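Local coordinates for glycosyl hydrolases family 31 family protein (Aspergillus niger, PDB 6DRU) that catalyses the hydrolytic release of alpha-xylose from the non-reducing terminal glucose of xyloglucan oligosaccharides, at residues R241-P246 against W510-V515; V283-S288 against N391-Q396; M482-D487 against F553-G558; L545-F550 against V651-L656. One frame throughout, in Å; residues are numbered along the deposited sequence.

Contact 1: R241-P246 against W510-V515; sequences RAPAPP and WGWWTV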
# COMPACT_ATOMS: atom_id res chain seq x y z
N ARG A 241 12.74 -36.64 6.96
CA ARG A 241 12.58 -38.08 6.78
C ARG A 241 11.38 -38.55 7.59
O ARG A 241 11.31 -38.31 8.80
CB ARG A 241 13.84 -38.84 7.19
CG ARG A 241 15.01 -38.68 6.24
CD ARG A 241 14.88 -39.60 5.04
NE ARG A 241 15.90 -39.33 4.03
CZ ARG A 241 17.19 -39.64 4.17
NH1 ARG A 241 17.61 -40.24 5.28
NH2 ARG A 241 18.05 -39.36 3.20
N ALA A 242 10.44 -39.21 6.92
CA ALA A 242 9.21 -39.61 7.58
C ALA A 242 9.49 -40.61 8.69
O ALA A 242 10.45 -41.38 8.63
CB ALA A 242 8.23 -40.21 6.57
N PRO A 243 8.66 -40.63 9.73
CA PRO A 243 8.79 -41.63 10.79
C PRO A 243 8.16 -42.96 10.36
O PRO A 243 7.57 -43.08 9.29
CB PRO A 243 8.03 -41.00 11.95
CG PRO A 243 6.99 -40.16 11.28
CD PRO A 243 7.62 -39.63 10.03
N ALA A 244 8.30 -43.95 11.23
CA ALA A 244 7.60 -45.18 10.86
C ALA A 244 6.19 -45.16 11.44
O ALA A 244 5.99 -44.80 12.60
CB ALA A 244 8.35 -46.41 11.37
N PRO A 245 5.19 -45.55 10.64
CA PRO A 245 3.81 -45.45 11.11
C PRO A 245 3.51 -46.54 12.13
O PRO A 245 4.15 -47.60 12.13
CB PRO A 245 2.99 -45.64 9.83
CG PRO A 245 3.85 -46.52 8.99
CD PRO A 245 5.27 -46.09 9.28
N PRO A 246 2.54 -46.30 13.02
CA PRO A 246 2.10 -47.39 13.92
C PRO A 246 1.42 -48.48 13.12
O PRO A 246 0.73 -48.22 12.14
CB PRO A 246 1.13 -46.68 14.87
CG PRO A 246 0.64 -45.51 14.10
CD PRO A 246 1.78 -45.07 13.24
N TRP A 510 5.80 -36.42 -0.07
CA TRP A 510 4.76 -36.88 0.83
C TRP A 510 4.42 -38.33 0.50
O TRP A 510 3.99 -38.63 -0.62
CB TRP A 510 3.51 -36.01 0.72
CG TRP A 510 3.76 -34.55 0.90
CD1 TRP A 510 4.85 -33.96 1.49
CD2 TRP A 510 2.92 -33.48 0.47
NE1 TRP A 510 4.73 -32.60 1.46
CE2 TRP A 510 3.55 -32.27 0.84
CE3 TRP A 510 1.68 -33.42 -0.18
CZ2 TRP A 510 2.99 -31.02 0.57
CZ3 TRP A 510 1.13 -32.18 -0.45
CH2 TRP A 510 1.78 -31.00 -0.07
N GLY A 511 4.61 -39.22 1.47
CA GLY A 511 4.32 -40.63 1.26
C GLY A 511 3.00 -41.05 1.88
O GLY A 511 2.29 -41.89 1.32
N TRP A 512 2.67 -40.48 3.04
CA TRP A 512 1.44 -40.82 3.75
C TRP A 512 0.28 -40.08 3.10
O TRP A 512 -0.16 -39.02 3.54
CB TRP A 512 1.56 -40.48 5.23
CG TRP A 512 2.69 -41.17 5.96
CD1 TRP A 512 3.83 -41.70 5.41
CD2 TRP A 512 2.79 -41.39 7.37
NE1 TRP A 512 4.62 -42.24 6.40
CE2 TRP A 512 4.00 -42.06 7.61
CE3 TRP A 512 1.96 -41.09 8.46
CZ2 TRP A 512 4.42 -42.43 8.89
CZ3 TRP A 512 2.37 -41.46 9.73
CH2 TRP A 512 3.59 -42.12 9.93
N TRP A 513 -0.24 -40.67 2.02
CA TRP A 513 -1.30 -40.07 1.23
C TRP A 513 -2.43 -41.07 1.04
O TRP A 513 -2.21 -42.29 0.98
CB TRP A 513 -0.77 -39.61 -0.14
CG TRP A 513 -1.79 -38.94 -1.00
CD1 TRP A 513 -2.12 -37.62 -1.01
CD2 TRP A 513 -2.62 -39.57 -1.98
NE1 TRP A 513 -3.10 -37.38 -1.94
CE2 TRP A 513 -3.43 -38.56 -2.55
CE3 TRP A 513 -2.76 -40.88 -2.44
CZ2 TRP A 513 -4.36 -38.83 -3.55
CZ3 TRP A 513 -3.68 -41.15 -3.43
CH2 TRP A 513 -4.46 -40.12 -3.98
N THR A 514 -3.66 -40.56 0.95
CA THR A 514 -4.84 -41.41 0.84
C THR A 514 -5.99 -40.58 0.27
O THR A 514 -5.84 -39.39 -0.01
CB THR A 514 -5.19 -42.03 2.19
OG1 THR A 514 -6.51 -42.58 2.15
CG2 THR A 514 -5.07 -40.99 3.30
N VAL A 515 -7.15 -41.23 0.11
CA VAL A 515 -8.35 -40.61 -0.45
C VAL A 515 -9.55 -41.01 0.40
O VAL A 515 -9.44 -41.78 1.36
CB VAL A 515 -8.59 -41.02 -1.92
CG1 VAL A 515 -7.62 -40.33 -2.84
CG2 VAL A 515 -8.51 -42.53 -2.07

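Contact 2: V283-S288 against N391-Q396; sequences VIDYQS and NFWIDQ. With XYS (alpha-D-xylopyranose), chain N; NAG (2-acetamido-2-deoxy-beta-D-glucopyranose), chain D; BGC (beta-D-glucopyranose), chain F.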
# COMPACT_ATOMS: atom_id res chain seq x y z
N VAL A 283 -13.47 -43.56 13.10
CA VAL A 283 -13.31 -42.11 13.01
C VAL A 283 -14.63 -41.42 13.32
O VAL A 283 -15.68 -41.82 12.80
CB VAL A 283 -12.79 -41.69 11.63
CG1 VAL A 283 -12.47 -40.21 11.61
CG2 VAL A 283 -11.55 -42.50 11.26
N ILE A 284 -14.58 -40.39 14.17
CA ILE A 284 -15.72 -39.54 14.48
C ILE A 284 -15.52 -38.20 13.78
O ILE A 284 -14.48 -37.55 13.96
CB ILE A 284 -15.88 -39.35 16.00
CG1 ILE A 284 -16.09 -40.69 16.70
CG2 ILE A 284 -17.04 -38.41 16.30
CD1 ILE A 284 -16.13 -40.59 18.21
N ASP A 285 -16.51 -37.79 12.99
CA ASP A 285 -16.37 -36.61 12.14
C ASP A 285 -16.67 -35.34 12.94
O ASP A 285 -16.72 -35.34 14.17
CB ASP A 285 -17.25 -36.75 10.91
CG ASP A 285 -16.79 -35.89 9.75
OD1 ASP A 285 -15.88 -35.06 9.95
OD2 ASP A 285 -17.33 -36.05 8.63
N TYR A 286 -16.89 -34.24 12.23
CA TYR A 286 -17.06 -32.93 12.84
C TYR A 286 -18.49 -32.76 13.36
O TYR A 286 -19.28 -33.71 13.40
CB TYR A 286 -16.68 -31.83 11.84
CG TYR A 286 -17.62 -31.63 10.65
CD1 TYR A 286 -18.39 -32.67 10.14
CD2 TYR A 286 -17.71 -30.39 10.04
CE1 TYR A 286 -19.23 -32.47 9.06
CE2 TYR A 286 -18.55 -30.18 8.96
CZ TYR A 286 -19.30 -31.23 8.47
OH TYR A 286 -20.13 -31.02 7.39
N GLN A 287 -18.82 -31.54 13.79
CA GLN A 287 -20.13 -31.18 14.34
C GLN A 287 -20.49 -32.01 15.57
O GLN A 287 -21.66 -32.04 15.98
CB GLN A 287 -21.23 -31.29 13.28
CG GLN A 287 -20.99 -30.44 12.05
CD GLN A 287 -21.05 -28.95 12.35
OE1 GLN A 287 -20.09 -28.36 12.85
NE2 GLN A 287 -22.18 -28.33 12.03
N SER A 288 -19.51 -32.67 16.18
CA SER A 288 -19.72 -33.47 17.38
C SER A 288 -19.44 -32.69 18.66
O SER A 288 -19.42 -33.28 19.74
CB SER A 288 -18.83 -34.72 17.33
OG SER A 288 -17.50 -34.39 16.99
N ASN A 391 -5.94 -40.42 18.35
CA ASN A 391 -5.64 -40.01 16.99
C ASN A 391 -6.58 -38.87 16.61
O ASN A 391 -7.74 -38.86 17.03
CB ASN A 391 -5.78 -41.18 16.01
CG ASN A 391 -4.92 -42.37 16.41
OD1 ASN A 391 -3.74 -42.44 16.06
ND2 ASN A 391 -5.50 -43.30 17.15
N PHE A 392 -6.08 -37.91 15.84
CA PHE A 392 -6.80 -36.66 15.65
C PHE A 392 -6.94 -36.32 14.17
O PHE A 392 -6.00 -36.49 13.39
CB PHE A 392 -6.11 -35.52 16.40
CG PHE A 392 -6.15 -35.69 17.89
CD1 PHE A 392 -7.30 -35.38 18.59
CD2 PHE A 392 -5.05 -36.18 18.57
CE1 PHE A 392 -7.35 -35.54 19.96
CE2 PHE A 392 -5.09 -36.34 19.95
CZ PHE A 392 -6.24 -36.02 20.64
N TRP A 393 -8.12 -35.84 13.81
CA TRP A 393 -8.47 -35.47 12.44
C TRP A 393 -8.51 -33.95 12.37
O TRP A 393 -9.51 -33.32 12.76
CB TRP A 393 -9.81 -36.09 12.05
CG TRP A 393 -10.19 -35.90 10.62
CD1 TRP A 393 -9.44 -35.33 9.64
CD2 TRP A 393 -11.42 -36.30 10.00
NE1 TRP A 393 -10.13 -35.34 8.45
CE2 TRP A 393 -11.35 -35.93 8.65
CE3 TRP A 393 -12.58 -36.93 10.47
CZ2 TRP A 393 -12.39 -36.17 7.75
CZ3 TRP A 393 -13.61 -37.17 9.58
CH2 TRP A 393 -13.51 -36.79 8.23
N ILE A 394 -7.42 -33.35 11.90
CA ILE A 394 -7.29 -31.89 11.85
C ILE A 394 -7.77 -31.44 10.47
O ILE A 394 -7.00 -31.30 9.52
CB ILE A 394 -5.88 -31.43 12.17
CG1 ILE A 394 -4.85 -32.41 11.60
CG2 ILE A 394 -5.75 -31.28 13.66
CD1 ILE A 394 -3.41 -31.99 11.81
N ASP A 395 -9.07 -31.18 10.38
CA ASP A 395 -9.74 -30.89 9.13
C ASP A 395 -9.90 -29.39 8.95
O ASP A 395 -9.93 -28.63 9.92
CB ASP A 395 -11.11 -31.58 9.12
CG ASP A 395 -11.86 -31.39 7.82
OD1 ASP A 395 -13.09 -31.17 7.88
OD2 ASP A 395 -11.22 -31.44 6.75
N GLN A 396 -9.97 -28.96 7.68
CA GLN A 396 -10.34 -27.59 7.32
C GLN A 396 -9.36 -26.56 7.88
O GLN A 396 -9.75 -25.48 8.30
CB GLN A 396 -11.77 -27.28 7.78
CG GLN A 396 -12.82 -27.96 6.93
CD GLN A 396 -13.45 -27.01 5.94
OE1 GLN A 396 -13.90 -25.93 6.30
NE2 GLN A 396 -13.49 -27.41 4.67
C1 XYS N . -14.83 -31.35 5.43
C2 XYS N . -13.96 -32.57 5.27
C3 XYS N . -14.83 -33.81 5.32
C4 XYS N . -15.68 -33.78 6.57
C5 XYS N . -16.40 -32.46 6.67
O1 XYS N . -15.79 -31.31 4.40
O2 XYS N . -13.28 -32.51 4.04
O3 XYS N . -14.03 -34.96 5.31
O4 XYS N . -16.62 -34.83 6.52
O5 XYS N . -15.47 -31.40 6.68
C1 NAG D . -24.42 -26.04 14.30
C2 NAG D . -25.89 -26.32 14.03
C3 NAG D . -26.58 -27.09 15.09
C4 NAG D . -25.72 -28.20 15.67
C5 NAG D . -24.36 -27.66 16.01
C6 NAG D . -23.50 -28.76 16.59
C7 NAG D . -26.69 -24.47 12.60
C8 NAG D . -27.39 -23.14 12.46
N2 NAG D . -26.54 -25.06 13.88
O3 NAG D . -27.78 -27.62 14.57
O4 NAG D . -26.33 -28.70 16.83
O5 NAG D . -23.77 -27.17 14.84
O6 NAG D . -22.15 -28.53 16.27
O7 NAG D . -26.27 -25.04 11.61
C2 BGC F . -19.38 -26.74 1.76
C3 BGC F . -18.00 -26.31 2.12
C4 BGC F . -17.65 -26.83 3.53
C5 BGC F . -17.92 -28.30 3.63
C6 BGC F . -17.70 -28.77 5.06
C1 BGC F . -19.45 -28.24 1.89
O2 BGC F . -19.69 -26.35 0.41
O3 BGC F . -17.93 -24.93 2.09
O4 BGC F . -16.28 -26.60 3.80
O5 BGC F . -19.26 -28.57 3.27
O6 BGC F . -18.33 -30.02 5.26
O HOH W 1 -13.82 -33.22 9.75

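Contact 3: M482-D487 against F553-G558; sequences MIWSGD and FMRTHG. With XYS (alpha-D-xylopyranose), chain N.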
# COMPACT_ATOMS: atom_id res chain seq x y z
N MET A 482 -0.90 -37.98 7.97
CA MET A 482 -1.22 -38.41 6.62
C MET A 482 -2.12 -37.39 5.95
O MET A 482 -3.00 -36.80 6.58
CB MET A 482 -1.90 -39.79 6.63
CG MET A 482 -3.24 -39.83 7.34
SD MET A 482 -4.01 -41.46 7.31
CE MET A 482 -3.22 -42.23 8.72
N ILE A 483 -1.90 -37.18 4.65
CA ILE A 483 -2.65 -36.21 3.86
C ILE A 483 -3.70 -36.96 3.07
O ILE A 483 -3.45 -38.06 2.57
CB ILE A 483 -1.71 -35.42 2.93
CG1 ILE A 483 -0.58 -34.75 3.72
CG2 ILE A 483 -2.48 -34.38 2.14
CD1 ILE A 483 -1.05 -33.70 4.68
N TRP A 484 -4.89 -36.37 2.94
CA TRP A 484 -5.93 -36.94 2.09
C TRP A 484 -6.44 -35.86 1.14
O TRP A 484 -6.35 -34.67 1.43
CB TRP A 484 -7.08 -37.56 2.92
CG TRP A 484 -8.30 -36.71 3.13
CD1 TRP A 484 -9.44 -36.72 2.39
CD2 TRP A 484 -8.52 -35.77 4.19
NE1 TRP A 484 -10.35 -35.83 2.89
CE2 TRP A 484 -9.81 -35.23 4.00
CE3 TRP A 484 -7.75 -35.31 5.26
CZ2 TRP A 484 -10.35 -34.26 4.85
CZ3 TRP A 484 -8.29 -34.35 6.11
CH2 TRP A 484 -9.57 -33.84 5.89
N SER A 485 -6.95 -36.30 -0.00
CA SER A 485 -7.18 -35.43 -1.15
C SER A 485 -8.36 -34.48 -0.98
O SER A 485 -8.66 -33.74 -1.92
CB SER A 485 -7.38 -36.27 -2.41
OG SER A 485 -8.47 -37.16 -2.26
N GLY A 486 -9.04 -34.47 0.16
CA GLY A 486 -10.09 -33.49 0.39
C GLY A 486 -11.43 -33.88 -0.21
O GLY A 486 -11.70 -35.04 -0.54
N ASP A 487 -12.28 -32.87 -0.36
CA ASP A 487 -13.67 -33.08 -0.78
C ASP A 487 -13.74 -33.32 -2.28
O ASP A 487 -13.41 -32.43 -3.08
CB ASP A 487 -14.52 -31.87 -0.39
CG ASP A 487 -14.68 -31.73 1.11
OD1 ASP A 487 -14.22 -32.64 1.84
OD2 ASP A 487 -15.26 -30.72 1.55
N PHE A 553 -2.61 -45.59 2.79
CA PHE A 553 -3.57 -45.84 3.86
C PHE A 553 -4.92 -46.14 3.25
O PHE A 553 -5.39 -45.42 2.37
CB PHE A 553 -3.66 -44.64 4.81
CG PHE A 553 -2.42 -44.41 5.62
CD1 PHE A 553 -2.24 -45.06 6.83
CD2 PHE A 553 -1.43 -43.55 5.17
CE1 PHE A 553 -1.09 -44.86 7.58
CE2 PHE A 553 -0.28 -43.34 5.92
CZ PHE A 553 -0.11 -44.00 7.12
N MET A 554 -5.55 -47.22 3.72
CA MET A 554 -6.86 -47.64 3.24
C MET A 554 -7.92 -47.08 4.18
O MET A 554 -8.03 -47.52 5.33
CB MET A 554 -6.94 -49.16 3.15
CG MET A 554 -8.21 -49.67 2.48
SD MET A 554 -8.48 -51.43 2.75
CE MET A 554 -9.99 -51.68 1.83
N ARG A 555 -8.69 -46.11 3.70
CA ARG A 555 -9.72 -45.47 4.51
C ARG A 555 -10.92 -45.15 3.64
O ARG A 555 -10.77 -44.64 2.52
CB ARG A 555 -9.19 -44.19 5.17
CG ARG A 555 -10.27 -43.20 5.58
CD ARG A 555 -9.69 -41.99 6.29
NE ARG A 555 -10.61 -40.85 6.28
CZ ARG A 555 -10.68 -39.97 5.29
NH1 ARG A 555 -9.89 -40.10 4.23
NH2 ARG A 555 -11.54 -38.96 5.35
N THR A 556 -12.11 -45.46 4.15
CA THR A 556 -13.36 -45.12 3.50
C THR A 556 -14.03 -43.97 4.26
O THR A 556 -13.94 -43.89 5.49
CB THR A 556 -14.30 -46.33 3.43
OG1 THR A 556 -15.53 -45.95 2.79
CG2 THR A 556 -14.59 -46.88 4.82
N HIS A 557 -14.69 -43.09 3.52
CA HIS A 557 -15.33 -41.91 4.08
C HIS A 557 -16.17 -41.26 2.99
O HIS A 557 -15.90 -41.44 1.80
CB HIS A 557 -14.29 -40.92 4.62
CG HIS A 557 -14.88 -39.65 5.15
ND1 HIS A 557 -15.73 -39.62 6.24
CD2 HIS A 557 -14.75 -38.36 4.75
CE1 HIS A 557 -16.09 -38.38 6.48
NE2 HIS A 557 -15.51 -37.59 5.59
N GLY A 558 -17.18 -40.52 3.41
CA GLY A 558 -18.00 -39.79 2.47
C GLY A 558 -19.32 -39.40 3.09
O GLY A 558 -19.69 -39.84 4.18
C1 XYS N . -14.83 -31.35 5.43
C2 XYS N . -13.96 -32.57 5.27
C3 XYS N . -14.83 -33.81 5.32
C4 XYS N . -15.68 -33.78 6.57
C5 XYS N . -16.40 -32.46 6.67
O1 XYS N . -15.79 -31.31 4.40
O2 XYS N . -13.28 -32.51 4.04
O3 XYS N . -14.03 -34.96 5.31
O4 XYS N . -16.62 -34.83 6.52
O5 XYS N . -15.47 -31.40 6.68

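Contact 4: L545-F550 against V651-L656; sequences LAWTTF and VSPVTL. With NAG (2-acetamido-2-deoxy-beta-D-glucopyranose), chain E.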
# COMPACT_ATOMS: atom_id res chain seq x y z
N LEU A 545 -13.27 -48.64 -3.54
CA LEU A 545 -12.79 -49.30 -2.33
C LEU A 545 -11.67 -50.28 -2.64
O LEU A 545 -10.74 -50.44 -1.83
CB LEU A 545 -13.96 -50.00 -1.64
CG LEU A 545 -13.81 -50.52 -0.20
CD1 LEU A 545 -13.14 -51.89 -0.15
CD2 LEU A 545 -13.05 -49.52 0.65
N ALA A 546 -11.74 -50.95 -3.79
CA ALA A 546 -10.68 -51.87 -4.17
C ALA A 546 -9.35 -51.15 -4.37
O ALA A 546 -8.29 -51.67 -4.02
CB ALA A 546 -11.07 -52.63 -5.44
N TRP A 547 -9.40 -49.93 -4.92
CA TRP A 547 -8.18 -49.18 -5.16
C TRP A 547 -7.51 -48.77 -3.85
O TRP A 547 -6.28 -48.78 -3.74
CB TRP A 547 -8.48 -47.95 -6.01
CG TRP A 547 -7.29 -47.04 -6.19
CD1 TRP A 547 -6.01 -47.42 -6.45
CD2 TRP A 547 -7.29 -45.61 -6.10
NE1 TRP A 547 -5.20 -46.31 -6.54
CE2 TRP A 547 -5.96 -45.19 -6.33
CE3 TRP A 547 -8.27 -44.65 -5.86
CZ2 TRP A 547 -5.60 -43.85 -6.32
CZ3 TRP A 547 -7.90 -43.32 -5.85
CH2 TRP A 547 -6.58 -42.93 -6.08
N THR A 548 -8.31 -48.40 -2.84
CA THR A 548 -7.75 -47.96 -1.57
C THR A 548 -6.96 -49.06 -0.88
O THR A 548 -6.15 -48.76 0.01
CB THR A 548 -8.85 -47.45 -0.65
OG1 THR A 548 -9.70 -48.54 -0.27
CG2 THR A 548 -9.69 -46.40 -1.36
N THR A 549 -7.18 -50.32 -1.25
CA THR A 549 -6.35 -51.40 -0.72
C THR A 549 -4.89 -51.21 -1.10
O THR A 549 -3.99 -51.56 -0.32
CB THR A 549 -6.85 -52.75 -1.24
OG1 THR A 549 -8.28 -52.81 -1.14
CG2 THR A 549 -6.25 -53.89 -0.42
N PHE A 550 -4.63 -50.66 -2.28
CA PHE A 550 -3.26 -50.47 -2.76
C PHE A 550 -2.88 -48.99 -2.72
O PHE A 550 -2.40 -48.43 -3.71
CB PHE A 550 -3.12 -51.05 -4.17
CG PHE A 550 -3.52 -52.49 -4.26
CD1 PHE A 550 -2.60 -53.50 -4.02
CD2 PHE A 550 -4.83 -52.85 -4.56
CE1 PHE A 550 -2.97 -54.82 -4.09
CE2 PHE A 550 -5.20 -54.17 -4.64
CZ PHE A 550 -4.27 -55.16 -4.40
N VAL A 651 -0.34 -51.15 -10.11
CA VAL A 651 -1.77 -50.99 -9.90
C VAL A 651 -2.34 -50.07 -10.97
O VAL A 651 -1.67 -49.13 -11.41
CB VAL A 651 -2.06 -50.42 -8.49
CG1 VAL A 651 -3.56 -50.34 -8.23
CG2 VAL A 651 -1.38 -51.27 -7.42
N SER A 652 -3.57 -50.35 -11.40
CA SER A 652 -4.28 -49.51 -12.37
C SER A 652 -5.77 -49.66 -12.11
O SER A 652 -6.38 -50.67 -12.49
CB SER A 652 -3.93 -49.88 -13.80
OG SER A 652 -4.69 -49.11 -14.72
N PRO A 653 -6.40 -48.67 -11.47
CA PRO A 653 -7.82 -48.80 -11.14
C PRO A 653 -8.71 -48.68 -12.36
O PRO A 653 -8.37 -48.04 -13.36
CB PRO A 653 -8.07 -47.63 -10.17
CG PRO A 653 -6.71 -47.15 -9.77
CD PRO A 653 -5.81 -47.44 -10.92
N VAL A 654 -9.87 -49.33 -12.28
CA VAL A 654 -10.89 -49.23 -13.32
C VAL A 654 -11.71 -47.97 -13.07
O VAL A 654 -12.36 -47.84 -12.03
CB VAL A 654 -11.78 -50.48 -13.36
CG1 VAL A 654 -12.96 -50.26 -14.29
CG2 VAL A 654 -10.98 -51.69 -13.80
N THR A 655 -11.67 -47.04 -14.03
CA THR A 655 -12.30 -45.73 -13.87
C THR A 655 -13.52 -45.55 -14.76
O THR A 655 -13.92 -44.41 -15.03
CB THR A 655 -11.28 -44.63 -14.14
OG1 THR A 655 -10.91 -44.65 -15.53
CG2 THR A 655 -10.03 -44.85 -13.29
N LEU A 656 -14.12 -46.63 -15.23
CA LEU A 656 -15.30 -46.56 -16.08
C LEU A 656 -16.31 -47.60 -15.64
O LEU A 656 -15.94 -48.67 -15.14
CB LEU A 656 -14.95 -46.78 -17.56
CG LEU A 656 -14.17 -45.65 -18.24
CD1 LEU A 656 -13.85 -46.03 -19.68
CD2 LEU A 656 -14.95 -44.35 -18.19
C1 NAG E . -8.02 -40.47 -19.45
C2 NAG E . -9.46 -40.69 -19.00
C3 NAG E . -10.38 -39.65 -19.53
C4 NAG E . -9.83 -38.27 -19.26
C5 NAG E . -8.44 -38.17 -19.83
C6 NAG E . -7.88 -36.79 -19.58
C7 NAG E . -10.20 -42.98 -18.48
C8 NAG E . -10.66 -44.34 -18.93
N2 NAG E . -9.89 -41.97 -19.43
O3 NAG E . -11.65 -39.82 -18.93
O4 NAG E . -10.66 -37.30 -19.86
O5 NAG E . -7.63 -39.14 -19.21
O6 NAG E . -6.66 -36.88 -18.88
O7 NAG E . -10.09 -42.74 -17.29

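Contact 1: R241-P246 against W510-V515
At the foot of the TIM barrel, just ahead of its short strand 513-514, Trp512 reaches across to the proline-rich link 241-246, which runs from helix 228-239 towards strand 252-254. Trp512 supplies more than half of the 177 Å² buried here. The benzene end of its indole does most of the work, led by CH2 and CZ2. Pro245 comes in obliquely, with CB 3.6 Å from CH2 of Trp512. The carbonyl of Pro243 lies instead at the rim of the indole, near its plane, its O 3.2 Å from CZ2. At the pyrrole end the partner is a methyl group, CB of Ala242, 4.1 Å from Trp512 NE1. Ala242, Pro243 and Pro245 thus all meet the ring, and Ala244 touches it only through its backbone. Trp512 is the centre of an inverse gamma turn, marked by a weak Trp513 N to Gly511 O bond, and this bend comes directly before the barrel strand. With CG placed opposite the carbonyl carbon (chi1 -59°), the ring leaves the turn towards the link. Inside the barrel floor, Phe603 meets the indole edge-to-face and Phe553 meets it with planes at about 60°. The link is tied down separately: Ala242 O is hydrogen-bonded to His607 ND1, and Ala244 bonds to Cys463 through the backbone.

Contact 2: V283-S288 against N391-Q396
Strands 281-284 and 391-394 run parallel in the barrel wall but are not neighbours, and the backbones come closest at Asp285 and Trp393, whose CA atoms are 8.0 Å apart. The indole bridges that gap. With CG anti to the backbone N (chi1 -174°), Trp393 sends the benzene end of its indole towards the other segment, where Val283 CG1 packs obliquely on CE3 at 3.5 Å. The Asp285 carboxylate meets the same ring obliquely, its plane only 20° from the indole plane, with OD1 near CZ3. A water over the indole face donates to Asp285 OD1 and, at 2.9 Å, to OD1 of Asp395. Asp285, Tyr286, Trp393 and Asp395 line the pocket of bound alpha-xylose. The sugar's O4 donates to Asp285 OD2, and its O3 rests at the Trp393 edge, 3.2 Å from CZ2. C5 of the xylose sits over one face of the Tyr286 ring while CG of Gln287 covers the opposite face; Tyr286 OH accepts from O6 of the bound glucose at 3.0 Å. Asp395, an active-site residue and probably the nucleophile as in other family 31 enzymes, holds OD1 3.0 Å from the sugar's anomeric C1. Strand 319-328 lies between the two strands, strands 252-254 and 467-469 continue the wall beyond them, and helix 439-455 packs outside on Phe392 and Ile394.

Contact 3: M482-D487 against F553-G558
Trp484 and Arg555 meet face to cation right behind the bound alpha-xylose, which is held by the residues further along each segment. Asp487, the proton donor, accepts from the sugar's O1 at its OD2, 3.0 Å away, while O2 comes doubtfully close to OD1. On the other segment His557 NE2 donates to O4 at 3.1 Å, in the plane of the imidazole, and also bonds to O3. Trp484 turns an edge to the sugar, with CZ2 3.5 Å from O2. One shell out, Arg555 lies over the five-membered ring of Trp484, CZ 4.6 Å from its centroid and 12° off the normal. The planes are 66° apart, so this cation-pi contact is made by a steeply tilted guanidinium rather than a flat stack. His557 CB lies over a face of that guanidinium, and a salt bridge from NH1 to Asp516 holds its end. Trp484 and Arg555 point into the TIM barrel from strands 481-484 and 554-555, while Asp487 and His557 follow in the loops at the strands' C-terminal ends, where this fold places its active sites. Deeper in, Met482 bends at chi3 (85°) and lays CE over the Phe553 ring, 3.6 Å from the centroid. SD is over the same face at 4.0 Å from the centroid, a Met-aromatic contact. Phe603 meets Phe553 edge-to-face.

Contact 4: L545-F550 against V651-L656
Pro653 rests on the indole of Trp547 in the close-packed half of this contact, which joins barrel helix 535-548 and the residues after it to a loop of the C-terminal domain. Its CG stands over one face of the five-membered ring, 3.6 Å from the centroid and 17° off the normal, a CH-pi contact. Trp547 offers that face because CG is anti to the backbone N (chi1 174°), which carries the ring out from the helix. Val651 fills in beside it: CG1 lies at the indole edge, 4.2 Å from CD1 of Trp547, and CG2 touches CB of Phe550 at 3.7 Å. The polar groups nearby are satisfied too, since Tyr643 OH is hydrogen-bonded both to Trp547 NE1 and to Phe550 O. Ala546 O takes Thr549 N and Thr549 OG1 from the same face of its plane, and Thr548 OG1 bonds back to Leu545 O. Towards Leu656 the loop leaves the helix and the character changes. Thr655 OG1 donates to O7 of an N-acetylglucosamine in a glycan attached to the protein, at 2.7 Å, and exposed Leu656 brings CD1 to within 3.7 Å of that sugar's C8. Helix 492-508 packs on both Trp547 and Thr655, helix 582-594 backs Phe550, and strand 661-666 lies against the loop from Ser652 to Leu656.

Contacts 1, 2 and 3 belong to the TIM barrel and reach one curled sheet, whereas contact 4 fastens the barrel to the C-terminal domain. Contacts 2 and 3, centres 12 Å apart, share the xylose and together supply much of its pocket, including both active-site aspartates. Contact 1, 13 Å from contact 3, joins it through backbone bonds between neighbouring strands 481-484 and 513-514. Contact 4 lies 26 Å from contact 2 but meets contact 3 where Met554 packs on helix 535-548, and contact 1 where Val515 and Trp513 pack on Trp547. Along the chain, contact 2 is nested within the loop closed by contact 1, and the segments of contact 3 alternate with those of contacts 1 and 4.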